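Local structure of extracellular solute-binding protein family 1 (Kribbella flavida, 5IXP) at residues 7-10 and 11-14; 142-145 and 146-149; 250-253 and 254-258; 381-384 and 385-389. The protein probably binds an extracellular solute, perhaps a sugar as many relatives in its family do, and delivers it to an ABC transporter for uptake. All coordinates share one frame; numbering follows the deposited sequence.

Contact 1: residues 7-10 and 11-14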
ATOM      1  N   ALA A   7      -3.195   3.127 -20.226  1.00  7.76           N
ATOM      2  CA  ALA A   7      -3.621   4.234 -19.377  1.00  9.03           C
ATOM      3  C   ALA A   7      -2.947   4.086 -18.017  1.00 11.51           C
ATOM      4  O   ALA A   7      -3.145   3.076 -17.334  1.00 10.06           O
ATOM      5  CB  ALA A   7      -5.141   4.256 -19.219  1.00  9.29           C
ATOM      6  N   THR A   8      -2.143   5.075 -17.642  1.00 11.62           N
ATOM      7  CA  THR A   8      -1.465   5.094 -16.355  1.00 10.98           C
ATOM      8  C   THR A   8      -1.833   6.370 -15.611  1.00 12.87           C
ATOM      9  O   THR A   8      -2.460   7.283 -16.156  1.00 13.29           O
ATOM     10  CB  THR A   8       0.068   4.990 -16.497  1.00 11.59           C
ATOM     11  OG1 THR A   8       0.584   6.145 -17.169  1.00 14.39           O
ATOM     12  CG2 THR A   8       0.461   3.735 -17.271  1.00 13.41           C
ATOM     13  N   PHE A   9      -1.429   6.420 -14.347  1.00 11.25           N
ATOM     14  CA  PHE A   9      -1.708   7.552 -13.477  1.00 13.14           C
ATOM     15  C   PHE A   9      -0.452   7.800 -12.661  1.00 16.23           C
ATOM     16  O   PHE A   9       0.377   6.902 -12.492  1.00 15.36           O
ATOM     17  CB  PHE A   9      -2.923   7.283 -12.561  1.00 12.71           C
ATOM     18  CG  PHE A   9      -2.805   6.010 -11.772  1.00 13.83           C
ATOM     19  CD1 PHE A   9      -2.155   5.991 -10.541  1.00 14.49           C
ATOM     20  CD2 PHE A   9      -3.321   4.817 -12.273  1.00 14.85           C
ATOM     21  CE1 PHE A   9      -2.021   4.799  -9.820  1.00 13.75           C
ATOM     22  CE2 PHE A   9      -3.194   3.634 -11.563  1.00 17.60           C
ATOM     23  CZ  PHE A   9      -2.532   3.622 -10.338  1.00 15.24           C
ATOM     24  N   ASN A  10      -0.312   9.024 -12.154  1.00 16.70           N
ATOM     25  CA  ASN A  10       0.922   9.434 -11.488  1.00 19.39           C
ATOM     26  C   ASN A  10       2.094   9.099 -12.405  1.00 17.45           C
ATOM     27  O   ASN A  10       1.994   9.315 -13.614  1.00 19.70           O
ATOM     28  CB  ASN A  10       1.044   8.780 -10.110  1.00 20.91           C
ATOM     29  CG  ASN A  10      -0.037   9.260  -9.140  1.00 30.75           C
ATOM     30  OD1 ASN A  10      -0.505  10.403  -9.227  1.00 33.10           O
ATOM     31  ND2 ASN A  10      -0.436   8.390  -8.215  1.00 33.90           N
ATOM     32  N   GLU A  11       3.193   8.559 -11.888  1.00 16.90           N
ATOM     33  CA  GLU A  11       4.359   8.299 -12.737  1.00 16.67           C
ATOM     34  C   GLU A  11       4.765   6.832 -12.639  1.00 17.04           C
ATOM     35  O   GLU A  11       5.467   6.429 -11.700  1.00 16.74           O
ATOM     36  CB  GLU A  11       5.525   9.215 -12.378  1.00 22.05           C
ATOM     37  CG  GLU A  11       6.720   9.020 -13.318  1.00 27.04           C
ATOM     38  CD  GLU A  11       6.322   9.142 -14.787  1.00 29.13           C
ATOM     39  OE1 GLU A  11       6.079  10.278 -15.250  1.00 33.17           O
ATOM     40  OE2 GLU A  11       6.221   8.100 -15.474  1.00 23.24           O
ATOM     41  N   PHE A  12       4.360   6.041 -13.637  1.00 15.31           N
ATOM     42  CA  PHE A  12       4.774   4.647 -13.694  1.00 12.76           C
ATOM     43  C   PHE A  12       6.221   4.479 -14.143  1.00 16.39           C
ATOM     44  O   PHE A  12       6.781   3.391 -13.972  1.00 16.70           O
ATOM     45  CB  PHE A  12       3.833   3.859 -14.614  1.00 13.60           C
ATOM     46  CG  PHE A  12       2.593   3.367 -13.911  1.00 14.74           C
ATOM     47  CD1 PHE A  12       1.756   4.257 -13.276  1.00 13.90           C
ATOM     48  CD2 PHE A  12       2.278   2.017 -13.874  1.00 16.88           C
ATOM     49  CE1 PHE A  12       0.616   3.822 -12.614  1.00 12.83           C
ATOM     50  CE2 PHE A  12       1.141   1.565 -13.213  1.00 13.94           C
ATOM     51  CZ  PHE A  12       0.311   2.480 -12.570  1.00 11.66           C
ATOM     52  N   GLY A  13       6.843   5.520 -14.691  1.00 14.48           N
ATOM     53  CA  GLY A  13       8.230   5.408 -15.107  1.00 13.78           C
ATOM     54  C   GLY A  13       8.445   4.613 -16.375  1.00 12.56           C
ATOM     55  O   GLY A  13       9.558   4.130 -16.612  1.00 14.60           O
ATOM     56  N   TYR A  14       7.419   4.488 -17.218  1.00 11.38           N
ATOM     57  CA  TYR A  14       7.460   3.608 -18.384  1.00 11.95           C
ATOM     58  C   TYR A  14       7.947   4.286 -19.665  1.00 13.07           C
ATOM     59  O   TYR A  14       8.087   3.600 -20.684  1.00 14.34           O
ATOM     60  CB  TYR A  14       6.069   3.033 -18.655  1.00 10.62           C
ATOM     61  CG  TYR A  14       5.585   1.963 -17.703  1.00 10.02           C
ATOM     62  CD1 TYR A  14       4.266   1.516 -17.768  1.00 12.70           C
ATOM     63  CD2 TYR A  14       6.448   1.358 -16.774  1.00 10.97           C
ATOM     64  CE1 TYR A  14       3.797   0.517 -16.929  1.00 11.61           C
ATOM     65  CE2 TYR A  14       5.978   0.353 -15.917  1.00 13.13           C
ATOM     66  CZ  TYR A  14       4.649  -0.060 -16.009  1.00 14.72           C
ATOM     67  OH  TYR A  14       4.160  -1.053 -15.188  1.00 16.43           O
TER
HETATM   68  O   HOH W   1       2.504   7.296 -15.596  1.00 16.22           O

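Contact 2: residues 142-145 and 146-149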
ATOM      1  N   PRO A 142       8.066  -6.515  17.716  1.00 20.49           N
ATOM      2  CA  PRO A 142       7.675  -7.739  16.993  1.00 22.90           C
ATOM      3  C   PRO A 142       6.177  -7.820  16.734  1.00 22.82           C
ATOM      4  O   PRO A 142       5.760  -8.403  15.723  1.00 20.35           O
ATOM      5  CB  PRO A 142       8.165  -8.864  17.917  1.00 22.20           C
ATOM      6  CG  PRO A 142       8.118  -8.274  19.271  1.00 21.60           C
ATOM      7  CD  PRO A 142       8.545  -6.825  19.077  1.00 20.99           C
ATOM      8  N   ASP A 143       5.361  -7.213  17.592  1.00 19.66           N
ATOM      9  CA  ASP A 143       3.915  -7.280  17.471  1.00 20.61           C
ATOM     10  C   ASP A 143       3.325  -5.950  17.922  1.00 18.65           C
ATOM     11  O   ASP A 143       4.019  -5.096  18.482  1.00 15.73           O
ATOM     12  CB  ASP A 143       3.343  -8.444  18.282  1.00 22.52           C
ATOM     13  CG  ASP A 143       3.873  -8.483  19.693  1.00 27.09           C
ATOM     14  OD1 ASP A 143       3.823  -7.460  20.391  1.00 25.26           O
ATOM     15  OD2 ASP A 143       4.349  -9.551  20.114  1.00 35.77           O
ATOM     16  N   TRP A 144       2.021  -5.784  17.684  1.00 15.39           N
ATOM     17  CA  TRP A 144       1.403  -4.491  17.960  1.00 16.69           C
ATOM     18  C   TRP A 144       1.339  -4.213  19.455  1.00 16.84           C
ATOM     19  O   TRP A 144       1.500  -3.066  19.888  1.00 16.94           O
ATOM     20  CB  TRP A 144       0.017  -4.421  17.311  1.00 17.53           C
ATOM     21  CG  TRP A 144       0.148  -4.357  15.821  1.00 18.13           C
ATOM     22  CD1 TRP A 144      -0.066  -5.372  14.921  1.00 17.62           C
ATOM     23  CD2 TRP A 144       0.595  -3.233  15.061  1.00 17.54           C
ATOM     24  NE1 TRP A 144       0.204  -4.932  13.646  1.00 15.82           N
ATOM     25  CE2 TRP A 144       0.616  -3.625  13.704  1.00 15.91           C
ATOM     26  CE3 TRP A 144       0.982  -1.928  15.397  1.00 16.36           C
ATOM     27  CZ2 TRP A 144       1.002  -2.751  12.677  1.00 15.36           C
ATOM     28  CZ3 TRP A 144       1.369  -1.064  14.385  1.00 16.07           C
ATOM     29  CH2 TRP A 144       1.372  -1.474  13.039  1.00 15.49           C
ATOM     30  N   THR A 145       1.128  -5.248  20.263  1.00 18.40           N
ATOM     31  CA  THR A 145       1.127  -5.047  21.711  1.00 19.42           C
ATOM     32  C   THR A 145       2.457  -4.454  22.174  1.00 17.78           C
ATOM     33  O   THR A 145       2.487  -3.493  22.950  1.00 18.55           O
ATOM     34  CB  THR A 145       0.832  -6.369  22.413  1.00 24.41           C
ATOM     35  OG1 THR A 145      -0.481  -6.811  22.044  1.00 26.16           O
ATOM     36  CG2 THR A 145       0.883  -6.194  23.923  1.00 23.47           C
ATOM     37  N   SER A 146       3.570  -4.994  21.670  1.00 18.48           N
ATOM     38  CA  SER A 146       4.885  -4.450  22.011  1.00 17.36           C
ATOM     39  C   SER A 146       5.075  -3.042  21.453  1.00 17.91           C
ATOM     40  O   SER A 146       5.708  -2.193  22.094  1.00 18.31           O
ATOM     41  CB  SER A 146       5.982  -5.378  21.493  1.00 19.01           C
ATOM     42  OG  SER A 146       5.867  -6.666  22.074  1.00 22.70           O
ATOM     43  N   TYR A 147       4.558  -2.785  20.249  1.00 16.08           N
ATOM     44  CA  TYR A 147       4.631  -1.441  19.677  1.00 15.99           C
ATOM     45  C   TYR A 147       3.935  -0.417  20.575  1.00 16.24           C
ATOM     46  O   TYR A 147       4.493   0.648  20.874  1.00 15.86           O
ATOM     47  CB  TYR A 147       4.019  -1.464  18.273  1.00 12.77           C
ATOM     48  CG  TYR A 147       3.920  -0.126  17.582  1.00 11.87           C
ATOM     49  CD1 TYR A 147       5.031   0.444  16.956  1.00 14.10           C
ATOM     50  CD2 TYR A 147       2.712   0.552  17.533  1.00 13.83           C
ATOM     51  CE1 TYR A 147       4.933   1.674  16.295  1.00 15.24           C
ATOM     52  CE2 TYR A 147       2.599   1.771  16.882  1.00 14.38           C
ATOM     53  CZ  TYR A 147       3.708   2.325  16.269  1.00 14.53           C
ATOM     54  OH  TYR A 147       3.575   3.523  15.630  1.00 14.75           O
ATOM     55  N   PHE A 148       2.717  -0.723  21.027  1.00 15.00           N
ATOM     56  CA  PHE A 148       2.005   0.218  21.890  1.00 15.77           C
ATOM     57  C   PHE A 148       2.638   0.304  23.276  1.00 16.17           C
ATOM     58  O   PHE A 148       2.677   1.383  23.879  1.00 17.53           O
ATOM     59  CB  PHE A 148       0.529  -0.170  21.985  1.00 15.32           C
ATOM     60  CG  PHE A 148      -0.209  -0.061  20.664  1.00 15.97           C
ATOM     61  CD1 PHE A 148      -0.172   1.119  19.924  1.00 15.21           C
ATOM     62  CD2 PHE A 148      -0.912  -1.144  20.155  1.00 16.76           C
ATOM     63  CE1 PHE A 148      -0.844   1.222  18.695  1.00 13.12           C
ATOM     64  CE2 PHE A 148      -1.580  -1.056  18.930  1.00 17.01           C
ATOM     65  CZ  PHE A 148      -1.553   0.129  18.196  1.00 14.89           C
ATOM     66  N   ALA A 149       3.126  -0.819  23.803  1.00 15.72           N
ATOM     67  CA  ALA A 149       3.824  -0.772  25.083  1.00 16.90           C
ATOM     68  C   ALA A 149       5.050   0.133  25.005  1.00 17.41           C
ATOM     69  O   ALA A 149       5.301   0.927  25.918  1.00 19.44           O
ATOM     70  CB  ALA A 149       4.219  -2.184  25.521  1.00 18.83           C
TER

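Contact 3: residues 250-253 and 254-258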
ATOM      1  N   GLY A 250      12.106  18.171   5.678  1.00 27.46           N
ATOM      2  CA  GLY A 250      13.120  19.082   5.176  1.00 30.67           C
ATOM      3  C   GLY A 250      14.359  19.119   6.051  1.00 32.53           C
ATOM      4  O   GLY A 250      14.753  18.125   6.673  1.00 32.48           O
ATOM      5  N   THR A 251      14.985  20.302   6.106  1.00 33.22           N
ATOM      6  CA  THR A 251      16.217  20.441   6.876  1.00 33.57           C
ATOM      7  C   THR A 251      15.973  20.247   8.370  1.00 33.05           C
ATOM      8  O   THR A 251      16.879  19.806   9.087  1.00 36.28           O
ATOM      9  CB  THR A 251      16.868  21.802   6.605  1.00 36.70           C
ATOM     10  OG1 THR A 251      16.022  22.852   7.083  1.00 40.61           O
ATOM     11  CG2 THR A 251      17.084  21.995   5.117  1.00 36.92           C
ATOM     12  N   PHE A 252      14.764  20.549   8.855  1.00 29.02           N
ATOM     13  CA  PHE A 252      14.439  20.242  10.245  1.00 29.53           C
ATOM     14  C   PHE A 252      14.668  18.767  10.544  1.00 27.62           C
ATOM     15  O   PHE A 252      15.175  18.414  11.613  1.00 30.72           O
ATOM     16  CB  PHE A 252      12.990  20.628  10.557  1.00 29.30           C
ATOM     17  CG  PHE A 252      12.492  20.123  11.894  1.00 29.28           C
ATOM     18  CD1 PHE A 252      12.651  20.887  13.043  1.00 30.11           C
ATOM     19  CD2 PHE A 252      11.850  18.887  11.999  1.00 29.13           C
ATOM     20  CE1 PHE A 252      12.188  20.425  14.271  1.00 31.79           C
ATOM     21  CE2 PHE A 252      11.389  18.420  13.225  1.00 28.38           C
ATOM     22  CZ  PHE A 252      11.556  19.187  14.361  1.00 29.94           C
ATOM     23  N   GLY A 253      14.315  17.893   9.603  1.00 27.78           N
ATOM     24  CA  GLY A 253      14.415  16.466   9.845  1.00 27.29           C
ATOM     25  C   GLY A 253      15.782  15.855   9.622  1.00 28.25           C
ATOM     26  O   GLY A 253      15.961  14.671   9.918  1.00 27.63           O
ATOM     27  N   LYS A 254      16.743  16.620   9.102  1.00 31.82           N
ATOM     28  CA  LYS A 254      18.076  16.077   8.861  1.00 30.25           C
ATOM     29  C   LYS A 254      18.687  15.556  10.153  1.00 28.72           C
ATOM     30  O   LYS A 254      18.651  16.227  11.189  1.00 29.14           O
ATOM     31  CB  LYS A 254      18.984  17.140   8.240  1.00 32.85           C
ATOM     32  CG  LYS A 254      18.583  17.509   6.822  1.00 42.00           C
ATOM     33  CD  LYS A 254      19.738  18.106   6.034  1.00 46.98           C
ATOM     34  CE  LYS A 254      19.398  18.179   4.547  1.00 50.73           C
ATOM     35  NZ  LYS A 254      19.200  16.829   3.929  1.00 51.32           N
ATOM     36  N   GLY A 255      19.241  14.347  10.091  1.00 27.48           N
ATOM     37  CA  GLY A 255      19.834  13.718  11.253  1.00 26.24           C
ATOM     38  C   GLY A 255      18.854  13.163  12.260  1.00 26.52           C
ATOM     39  O   GLY A 255      19.287  12.652  13.301  1.00 26.96           O
ATOM     40  N   LYS A 256      17.551  13.226  11.992  1.00 21.68           N
ATOM     41  CA  LYS A 256      16.567  12.842  12.995  1.00 21.32           C
ATOM     42  C   LYS A 256      15.804  11.563  12.680  1.00 22.81           C
ATOM     43  O   LYS A 256      15.163  11.020  13.585  1.00 20.66           O
ATOM     44  CB  LYS A 256      15.557  13.975  13.213  1.00 18.39           C
ATOM     45  CG  LYS A 256      16.164  15.211  13.845  1.00 21.77           C
ATOM     46  CD  LYS A 256      15.136  16.310  14.048  1.00 26.13           C
ATOM     47  CE  LYS A 256      15.781  17.549  14.654  1.00 28.37           C
ATOM     48  NZ  LYS A 256      14.861  18.716  14.574  1.00 31.75           N
ATOM     49  N   TRP A 257      15.853  11.063  11.443  1.00 19.70           N
ATOM     50  CA  TRP A 257      15.049   9.914  11.048  1.00 17.09           C
ATOM     51  C   TRP A 257      15.913   8.690  10.763  1.00 17.88           C
ATOM     52  O   TRP A 257      17.058   8.797  10.308  1.00 19.05           O
ATOM     53  CB  TRP A 257      14.200  10.228   9.809  1.00 18.88           C
ATOM     54  CG  TRP A 257      12.949  11.018  10.074  1.00 19.25           C
ATOM     55  CD1 TRP A 257      12.767  12.361   9.887  1.00 20.96           C
ATOM     56  CD2 TRP A 257      11.698  10.505  10.551  1.00 20.11           C
ATOM     57  NE1 TRP A 257      11.474  12.715  10.227  1.00 21.43           N
ATOM     58  CE2 TRP A 257      10.801  11.594  10.634  1.00 19.46           C
ATOM     59  CE3 TRP A 257      11.250   9.228  10.921  1.00 19.30           C
ATOM     60  CZ2 TRP A 257       9.487  11.445  11.072  1.00 17.49           C
ATOM     61  CZ3 TRP A 257       9.951   9.083  11.355  1.00 18.60           C
ATOM     62  CH2 TRP A 257       9.079  10.187  11.425  1.00 21.32           C
ATOM     63  N   ASP A 258      15.346   7.519  11.051  1.00 15.27           N
ATOM     64  CA  ASP A 258      15.947   6.239  10.707  1.00 13.86           C
ATOM     65  C   ASP A 258      14.814   5.282  10.363  1.00 13.99           C
ATOM     66  O   ASP A 258      13.631   5.607  10.509  1.00 16.75           O
ATOM     67  CB  ASP A 258      16.812   5.686  11.848  1.00 16.86           C
ATOM     68  CG  ASP A 258      18.008   4.874  11.348  1.00 20.73           C
ATOM     69  OD1 ASP A 258      17.905   4.218  10.277  1.00 18.95           O
ATOM     70  OD2 ASP A 258      19.058   4.900  12.032  1.00 20.66           O
TER
HETATM   71  O   HOH W   2      18.313  18.942  11.695  1.00 41.85           O
HETATM   72  O   HOH W   3      16.906  12.360   9.009  1.00 22.63           O

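Contact 4: residues 381-384 and 385-389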
ATOM      1  N   TRP A 381     -18.271   3.018  17.448  1.00 15.71           N
ATOM      2  CA  TRP A 381     -18.281   1.644  16.970  1.00 18.01           C
ATOM      3  C   TRP A 381     -19.682   1.231  16.543  1.00 19.01           C
ATOM      4  O   TRP A 381     -19.849   0.597  15.494  1.00 19.18           O
ATOM      5  CB  TRP A 381     -17.731   0.703  18.045  1.00 21.19           C
ATOM      6  CG  TRP A 381     -17.846  -0.747  17.676  1.00 21.33           C
ATOM      7  CD1 TRP A 381     -18.790  -1.633  18.111  1.00 24.35           C
ATOM      8  CD2 TRP A 381     -16.986  -1.476  16.795  1.00 19.84           C
ATOM      9  NE1 TRP A 381     -18.569  -2.872  17.552  1.00 23.73           N
ATOM     10  CE2 TRP A 381     -17.467  -2.801  16.741  1.00 23.02           C
ATOM     11  CE3 TRP A 381     -15.851  -1.138  16.049  1.00 20.58           C
ATOM     12  CZ2 TRP A 381     -16.859  -3.787  15.964  1.00 20.66           C
ATOM     13  CZ3 TRP A 381     -15.243  -2.120  15.284  1.00 20.09           C
ATOM     14  CH2 TRP A 381     -15.752  -3.429  15.244  1.00 19.93           C
ATOM     15  N   LYS A 382     -20.705   1.594  17.332  1.00 19.79           N
ATOM     16  CA  LYS A 382     -22.069   1.274  16.932  1.00 23.15           C
ATOM     17  C   LYS A 382     -22.427   1.976  15.631  1.00 20.71           C
ATOM     18  O   LYS A 382     -23.057   1.377  14.752  1.00 23.29           O
ATOM     19  CB  LYS A 382     -23.061   1.650  18.035  1.00 24.08           C
ATOM     20  CG  LYS A 382     -22.863   0.897  19.330  1.00 31.86           C
ATOM     21  CD  LYS A 382     -23.912   1.330  20.365  1.00 35.85           C
ATOM     22  CE  LYS A 382     -23.762   0.580  21.679  1.00 43.99           C
ATOM     23  NZ  LYS A 382     -24.047  -0.879  21.529  1.00 47.98           N
ATOM     24  N   GLN A 383     -22.024   3.241  15.482  1.00 17.86           N
ATOM     25  CA  GLN A 383     -22.330   3.954  14.245  1.00 18.64           C
ATOM     26  C   GLN A 383     -21.622   3.318  13.058  1.00 20.20           C
ATOM     27  O   GLN A 383     -22.217   3.175  11.983  1.00 21.27           O
ATOM     28  CB  GLN A 383     -21.954   5.434  14.355  1.00 17.39           C
ATOM     29  CG  GLN A 383     -22.178   6.195  13.052  1.00 18.87           C
ATOM     30  CD  GLN A 383     -22.020   7.694  13.205  1.00 21.02           C
ATOM     31  OE1 GLN A 383     -21.835   8.196  14.312  1.00 20.63           O
ATOM     32  NE2 GLN A 383     -22.101   8.421  12.088  1.00 20.75           N
ATOM     33  N   ALA A 384     -20.354   2.922  13.230  1.00 18.69           N
ATOM     34  CA  ALA A 384     -19.647   2.253  12.141  1.00 20.27           C
ATOM     35  C   ALA A 384     -20.365   0.972  11.731  1.00 22.02           C
ATOM     36  O   ALA A 384     -20.533   0.703  10.536  1.00 20.80           O
ATOM     37  CB  ALA A 384     -18.198   1.961  12.541  1.00 20.38           C
ATOM     38  N   LEU A 385     -20.826   0.179  12.706  1.00 20.49           N
ATOM     39  CA  LEU A 385     -21.521  -1.060  12.363  1.00 24.28           C
ATOM     40  C   LEU A 385     -22.795  -0.775  11.579  1.00 25.85           C
ATOM     41  O   LEU A 385     -23.067  -1.443  10.572  1.00 25.09           O
ATOM     42  CB  LEU A 385     -21.838  -1.879  13.616  1.00 23.09           C
ATOM     43  CG  LEU A 385     -20.653  -2.538  14.332  1.00 23.91           C
ATOM     44  CD1 LEU A 385     -21.122  -3.477  15.426  1.00 27.11           C
ATOM     45  CD2 LEU A 385     -19.748  -3.279  13.365  1.00 26.15           C
ATOM     46  N   ARG A 386     -23.588   0.212  12.021  1.00 23.40           N
ATOM     47  CA  ARG A 386     -24.793   0.587  11.281  1.00 25.09           C
ATOM     48  C   ARG A 386     -24.461   0.990   9.855  1.00 25.26           C
ATOM     49  O   ARG A 386     -25.103   0.535   8.900  1.00 26.37           O
ATOM     50  CB  ARG A 386     -25.524   1.738  11.975  1.00 27.52           C
ATOM     51  CG  ARG A 386     -26.317   1.366  13.201  1.00 32.98           C
ATOM     52  CD  ARG A 386     -27.299   2.491  13.585  1.00 35.80           C
ATOM     53  NE  ARG A 386     -26.651   3.799  13.698  1.00 35.07           N
ATOM     54  CZ  ARG A 386     -26.026   4.228  14.792  1.00 37.17           C
ATOM     55  NH1 ARG A 386     -25.950   3.442  15.861  1.00 37.86           N
ATOM     56  NH2 ARG A 386     -25.468   5.433  14.819  1.00 33.36           N
ATOM     57  N   GLU A 387     -23.471   1.868   9.692  1.00 21.20           N
ATOM     58  CA  GLU A 387     -23.149   2.380   8.368  1.00 20.81           C
ATOM     59  C   GLU A 387     -22.500   1.318   7.496  1.00 23.83           C
ATOM     60  O   GLU A 387     -22.726   1.300   6.280  1.00 25.91           O
ATOM     61  CB  GLU A 387     -22.259   3.609   8.503  1.00 20.41           C
ATOM     62  CG  GLU A 387     -22.959   4.719   9.275  1.00 25.17           C
ATOM     63  CD  GLU A 387     -22.150   5.988   9.372  1.00 28.58           C
ATOM     64  OE1 GLU A 387     -20.941   5.963   9.071  1.00 33.01           O
ATOM     65  OE2 GLU A 387     -22.734   7.019   9.753  1.00 29.04           O
ATOM     66  N   ALA A 388     -21.707   0.424   8.092  1.00 22.16           N
ATOM     67  CA  ALA A 388     -21.074  -0.640   7.319  1.00 22.80           C
ATOM     68  C   ALA A 388     -22.109  -1.610   6.768  1.00 25.24           C
ATOM     69  O   ALA A 388     -21.964  -2.113   5.648  1.00 26.01           O
ATOM     70  CB  ALA A 388     -20.047  -1.382   8.177  1.00 20.82           C
ATOM     71  N   ASP A 389     -23.153  -1.895   7.547  1.00 28.01           N
ATOM     72  CA  ASP A 389     -24.213  -2.762   7.052  1.00 31.66           C
ATOM     73  C   ASP A 389     -24.851  -2.169   5.805  1.00 32.79           C
ATOM     74  O   ASP A 389     -25.070  -2.875   4.813  1.00 31.11           O
ATOM     75  CB  ASP A 389     -25.256  -2.979   8.145  1.00 37.65           C
ATOM     76  CG  ASP A 389     -25.839  -4.360   8.112  1.00 47.50           C
ATOM     77  OD1 ASP A 389     -27.026  -4.495   7.749  1.00 52.70           O
ATOM     78  OD2 ASP A 389     -25.103  -5.314   8.443  1.00 51.18           O
TER

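Contact 1: residues 7-10 and 11-14
Phe9 and Phe12 meet where the chain leaves strand 2-8 and doubles back: Asn10 has a positive phi of 51°, and the turn brings Phe12 beside the carbonyl of Phe9 without a direct hydrogen bond between the backbones of 7-10 and 11-14. A water closes the loop instead, accepting from Phe12 N, donating to Asn10 O at 2.9 Å and hydrogen-bonding Thr8 OG1 at 2.7 Å.

Next to this water-bridged turn the two phenyl groups form a T-shaped pair. The CE1-CZ edge of Phe12 stands over the middle of the Phe9 face, with CZ of one ring 3.8 Å from CZ of the other and planes 85° apart. Phe9 can offer that face because its CG sits between backbone N and carbonyl carbon (chi1 53°), which folds the ring back under the turn. In the plane of the Phe12 ring, Phe9 O lies at its edge, 3.1 Å from Phe12 CD1, so the oxygen faces the electropositive rim. Thr8 covers one face of Phe12 in a CH-pi contact, its CB 4.1 Å from the ring centroid. On the outer side of the turn, Glu11 bends at chi2 to bring OE2 2.8 Å from Gly13 N, accepting through the anti lone pair, while OE1 forms a salt bridge with Arg34.

Phe9 also meets the rings of His41 and Trp65, and Phe12 packs on Ser273 and Leu275 of strand 269-276. A loop that buries its aromatic side chains between the first strand and helix 15-24, in a sheet with parallel neighbours on both sides, is characteristic of the alpha/beta lobes of periplasmic-binding-protein folds.

Contact 2: residues 142-145 and 146-149
Asp143 is the N-cap of helix 144-157, its side chain accepting from Ser146. Asp143 OD1 receives two bonds from the same residue: Ser146 N reaches it at 2.8 Å, nearly along the C-O axis, and Ser146 OG donates to it on the syn side, 33° out of the carboxylate plane. The carboxylate can reach over the first turn because Asp143 CG lies between its backbone N and carbonyl carbon (chi1 49°). A negative group at this end of the helix is probably stabilised by the dipole and the NH groups of the first turn. Pro142 borders the cap, with CD 3.8 Å from Ser146 CB.

On the buried side of the same turn, Trp144 and Tyr147 run side by side in an edge-to-face pair. The CE3-CZ3 edge of the indole faces the phenol ring, CE3 lying 3.7 Å from Tyr147 CD2, with the planes at 81°. Phe148 follows in the row: Tyr147 CD2 lies over one face of its ring, and Phe148 CE2 approaches Trp144 CB at 4.1 Å.

The second shell fixes the polar ends of these residues. Trp144 NE1 is hydrogen-bonded to Gln177 OE1, Thr145 OG1 to Gln203 NE2, and Tyr147 OH to Thr234 OG1 of strand 232-238. Helix 167-175 packs on Trp144 and Phe148, and helix 195-209 packs on Phe148, so this first turn joins two helices and the sheet. Regular helical bonding has begun by Tyr147, whose N donates to Asp143 O at 3.0 Å.

Contact 3: residues 250-253 and 254-258
One face of the Phe252 ring carries the ammonium of Lys256: NZ lies 3.3 Å from the centroid and 18° off the ring normal, displaced toward the CE1-CZ rim, a close cation-pi contact. At the edge of the Trp257 indole, near its plane, Gly253 O approaches CD1 at 3.9 Å.

Lys256 reaches the phenyl group by crossing it at about a right angle, its chain fully extended beyond CG. NZ also donates to Phe252 O at 3.0 Å, 30° out of the carbonyl plane, so backbone and ring of one residue hold the same ammonium. The backbone turns beside it after helix 241-249: Lys254 N donates to Thr251 O at 3.2 Å, and Lys256 N donates to Gly253 O. A water 2.7 Å from Gly253 O, to which it can donate, accepts from Trp257 N and bridges the start of strand 257-260, where Trp257 packs on Ile245 and Phe330.

In this helix-to-strand connection, the carbonyl oxygen and the pi face both present negative potential to Lys256, which would be expected to favour its protonated form.

Contact 4: residues 381-384 and 385-389
Gln383 and Glu387 are joined by a side-chain bond one helical turn apart, and Gln383 can be followed outward from CB. Its CB lies 3.5 Å from Arg386 NH2, beside the guanidinium that folds back over the helix. CG, anti to the backbone N, comes 3.4 Å from Glu387 OE2, and CD follows alongside the same carboxylate. At the tip NE2 donates to Glu387 OE2 at 2.8 Å with an N-H...O angle of 171°. The oxygen lies in the amide plane of Gln383, yet the nitrogen meets the carboxylate from above, 47° out of its plane, consistent with the two flat groups standing 83° apart. The other amide atom, OE1, accepts from Gln375 NE2, so the amide is held at both ends and its orientation is fixed.

Arg386, bent at chi3, lays one face of its guanidinium over Gln383 CA at 3.5 Å and toward Lys382 O. Another i to i+4 pair meets through apolar groups: Leu385 CG sits over the five-membered ring of Trp381, 4.1 Å from its centroid in a CH-pi contact, while Leu385 CD2 reaches Trp381 CZ2 at 3.9 Å. Beyond this pair Trp381 meets the ring of Trp201 and makes a cation-pi contact with Lys198.

Ala384 and Ala388 turn their methyl groups to Phe363 of helix 356-371, and Ala388 N donates to Ala384 O. Small buried residues against a neighbouring helix, together with i to i+4 side-chain pairs running along 377-392, are consistent with an amphipathic helix near the C-terminus of the chain.

Overall arrangement
The four contacts are separate sites that do not touch one another; contacts 2 and 3 come nearest, with closest atoms about 9 Å apart. Contact 1 is the buried one, and contacts 2, 3 and 4 are partly buried. Contacts 1 and 3 reach the same mixed sheet, one where a strand ends and the other where a strand begins, and both use water to complete a turn. Contacts 2 and 4 belong to helices: the former starts one with a carboxylate cap, the latter lies within one and uses side-chain pairs. Aromatic edges meet faces in contacts 1 and 2, whereas a ring face receives an ammonium in contact 3 and an aliphatic branch in contact 4.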